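Local coordinates for periplasmic binding protein/LacI transcriptional regulator (Shewanella sp. ANA-3, PDB 5OCP), which binds L-arabinofuranose, in both its alpha and beta forms, as the periplasmic component of an arabinose ABC transporter, at residues A[137-140]-A[141-145]. Residues are numbered along the deposited sequence; the frame is centred on the assembly and turned at random.
Sequences ATAA and IDRAA. With FUB (beta-L-arabinofuranose), chain J; AHR (alpha-L-arabinofuranose), chain I.
With CG set beside its own backbone N (chi1 -80°) and the chain extended from CG to NE, Arg143 runs back along the helix past Ala139, one turn earlier, and delivers its guanidinium to the bound sugar. On the way CG passes 3.1 Å from Ala139 O, a tight approach to the same carbonyl that accepts the Arg143 backbone N-H in a bent bond (147° at the hydrogen) from above the carbonyl plane. The methyl of Ala139 lies over one face of the guanidinium, off toward its rim, with CB 3.9 Å from Arg143 NH1. At the guanidinium edge, O3 of L-arabinofuranose takes two hydrogen bonds, 2.8 Å from Arg143 NH1 and 3.0 Å from Arg143 NH2, equally in the alpha and beta anomers. This pair of bonds, together with a salt bridge from NE to Glu110, fixes the rotation of the group; Glu110 thus acts as a second-shell residue. Ala139 CB also reaches the sugar, 3.7 Å from its O5. On another side of the helix Thr138 and Asp142 lie alongside each other, Thr138 CG2 3.5 Å from Asp142 OD2, while Thr138 OG1 turns to Glu67 and to the backbone N of Asn90. The first turn is closed by a 3.1 Å hydrogen bond from Ile141 N to O of Ala137, the N-cap residue. Ser12, Arg15, Arg89 and Asn195 also hydrogen-bond the sugar. Through Ala139 and Arg143, helix 138-151 of a beta-alpha-beta unit contributes to the interdomain sugar cleft of a periplasmic binding protein.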
ATOM      1  N   ALA A 137      -3.191   8.061   6.274  1.00 16.18           N
ATOM      2  CA  ALA A 137      -3.131   6.622   5.894  1.00 16.11           C
ATOM      3  C   ALA A 137      -2.039   5.976   6.687  1.00 13.28           C
ATOM      4  O   ALA A 137      -0.908   6.446   6.690  1.00 14.83           O
ATOM      5  CB  ALA A 137      -2.809   6.454   4.412  1.00 17.21           C
ATOM      6  N   THR A 138      -2.366   4.836   7.282  1.00 13.33           N
ATOM      7  CA  THR A 138      -1.358   4.109   8.060  1.00 14.06           C
ATOM      8  C   THR A 138      -0.095   3.868   7.245  1.00 14.25           C
ATOM      9  O   THR A 138       0.994   3.923   7.768  1.00 13.93           O
ATOM     10  CB  THR A 138      -1.930   2.762   8.550  1.00 14.88           C
ATOM     11  OG1 THR A 138      -3.189   3.004   9.184  1.00 15.11           O
ATOM     12  CG2 THR A 138      -0.992   2.085   9.451  1.00 17.50           C
ATOM     13  N   ALA A 139      -0.284   3.518   5.978  1.00 14.34           N
ATOM     14  CA  ALA A 139       0.848   3.192   5.104  1.00 15.29           C
ATOM     15  C   ALA A 139       1.837   4.369   4.962  1.00 15.58           C
ATOM     16  O   ALA A 139       3.058   4.157   4.995  1.00 16.22           O
ATOM     17  CB  ALA A 139       0.389   2.715   3.768  1.00 14.88           C
ATOM     18  N   ALA A 140       1.320   5.588   4.872  1.00 13.47           N
ATOM     19  CA  ALA A 140       2.180   6.784   4.768  1.00 13.88           C
ATOM     20  C   ALA A 140       2.857   7.125   6.104  1.00 15.48           C
ATOM     21  O   ALA A 140       4.040   7.335   6.179  1.00 14.87           O
ATOM     22  CB  ALA A 140       1.375   7.978   4.282  1.00 16.74           C
ATOM     23  N   ILE A 141       2.064   7.162   7.142  1.00 13.26           N
ATOM     24  CA  ILE A 141       2.599   7.505   8.465  1.00 15.12           C
ATOM     25  C   ILE A 141       3.731   6.556   8.863  1.00 13.38           C
ATOM     26  O   ILE A 141       4.818   6.937   9.314  1.00 13.85           O
ATOM     27  CB  ILE A 141       1.435   7.426   9.466  1.00 15.68           C
ATOM     28  CG1 ILE A 141       0.380   8.509   9.183  1.00 17.67           C
ATOM     29  CG2 ILE A 141       1.932   7.537  10.871  1.00 17.13           C
ATOM     30  CD1 ILE A 141      -0.946   8.173   9.836  1.00 19.36           C
ATOM     31  N   ASP A 142       3.438   5.248   8.787  1.00 12.73           N
ATOM     32  CA  ASP A 142       4.367   4.257   9.258  1.00 12.92           C
ATOM     33  C   ASP A 142       5.580   4.038   8.333  1.00 12.57           C
ATOM     34  O   ASP A 142       6.676   3.749   8.826  1.00 13.66           O
ATOM     35  CB  ASP A 142       3.666   2.935   9.461  1.00 14.64           C
ATOM     36  CG  ASP A 142       2.740   2.925  10.706  1.00 21.30           C
ATOM     37  OD1 ASP A 142       2.560   4.006  11.328  1.00 26.44           O
ATOM     38  OD2 ASP A 142       2.151   1.857  10.964  1.00 22.43           O
ATOM     39  N   ARG A 143       5.410   4.209   7.026  1.00 10.71           N
ATOM     40  CA  ARG A 143       6.566   4.062   6.138  1.00 11.39           C
ATOM     41  C   ARG A 143       7.514   5.229   6.417  1.00 12.14           C
ATOM     42  O   ARG A 143       8.668   5.067   6.450  1.00 12.21           O
ATOM     43  CB  ARG A 143       6.188   4.070   4.662  1.00 11.39           C
ATOM     44  CG  ARG A 143       5.658   2.731   4.182  1.00 12.15           C
ATOM     45  CD  ARG A 143       5.069   2.713   2.786  1.00 12.72           C
ATOM     46  NE  ARG A 143       4.423   1.431   2.550  1.00 12.28           N
ATOM     47  CZ  ARG A 143       3.449   1.250   1.697  1.00 12.57           C
ATOM     48  NH1 ARG A 143       3.045   2.223   0.945  1.00 11.92           N
ATOM     49  NH2 ARG A 143       2.918   0.062   1.563  1.00 14.37           N
ATOM     50  N   ALA A 144       6.942   6.400   6.612  1.00 12.31           N
ATOM     51  CA  ALA A 144       7.788   7.580   6.912  1.00 13.48           C
ATOM     52  C   ALA A 144       8.525   7.334   8.227  1.00 15.57           C
ATOM     53  O   ALA A 144       9.757   7.582   8.337  1.00 15.53           O
ATOM     54  CB  ALA A 144       6.995   8.838   6.935  1.00 15.27           C
ATOM     55  N   ALA A 145       7.810   6.868   9.239  1.00 15.32           N
ATOM     56  CA  ALA A 145       8.436   6.636  10.519  1.00 15.56           C
ATOM     57  C   ALA A 145       9.622   5.678  10.452  1.00 16.39           C
ATOM     58  O   ALA A 145      10.685   5.927  11.002  1.00 16.85           O
ATOM     59  CB  ALA A 145       7.443   6.121  11.541  1.00 16.81           C
TER
HETATM   60  O5  FUB J 408      -2.214   0.769   1.975  0.50 14.06           O
HETATM   61  C5  FUB J 408      -1.350   0.344   0.967  0.50 12.97           C
HETATM   62  C4  FUB J 408      -0.974   1.507   0.064  0.50 12.74           C
HETATM   63  O4  FUB J 408      -2.109   2.178  -0.427  0.50 12.21           O
HETATM   64  C3  FUB J 408      -0.131   1.052  -1.137  0.50 12.38           C
HETATM   65  O3  FUB J 408       1.201   0.975  -0.734  0.50 12.84           O
HETATM   66  C2  FUB J 408      -0.434   2.178  -2.120  0.50 12.46           C
HETATM   67  O2  FUB J 408      -0.241   1.837  -3.473  0.50 12.95           O
HETATM   68  C1  FUB J 408      -1.847   2.640  -1.765  0.50 12.39           C
HETATM   69  O1  FUB J 408      -2.694   1.974  -2.565  0.50 13.65           O
HETATM   70  O5  AHR I 407      -2.215   0.769   1.976  0.50  9.68           O
HETATM   71  C5  AHR I 407      -1.347   0.341   0.973  0.50  9.29           C
HETATM   72  C4  AHR I 407      -0.966   1.502   0.073  0.50  9.24           C
HETATM   73  O4  AHR I 407      -2.109   2.155  -0.426  0.50  8.99           O
HETATM   74  C3  AHR I 407      -0.116   1.042  -1.127  0.50  9.08           C
HETATM   75  O3  AHR I 407       1.215   0.982  -0.731  0.50  9.41           O
HETATM   76  C2  AHR I 407      -0.481   2.130  -2.123  0.50  9.17           C
HETATM   77  O2  AHR I 407      -0.250   1.832  -3.469  0.50  9.41           O
HETATM   78  C1  AHR I 407      -1.973   2.223  -1.854  0.50  9.47           C
HETATM   79  O1  AHR I 407      -2.419   3.405  -2.285  0.50 10.09           O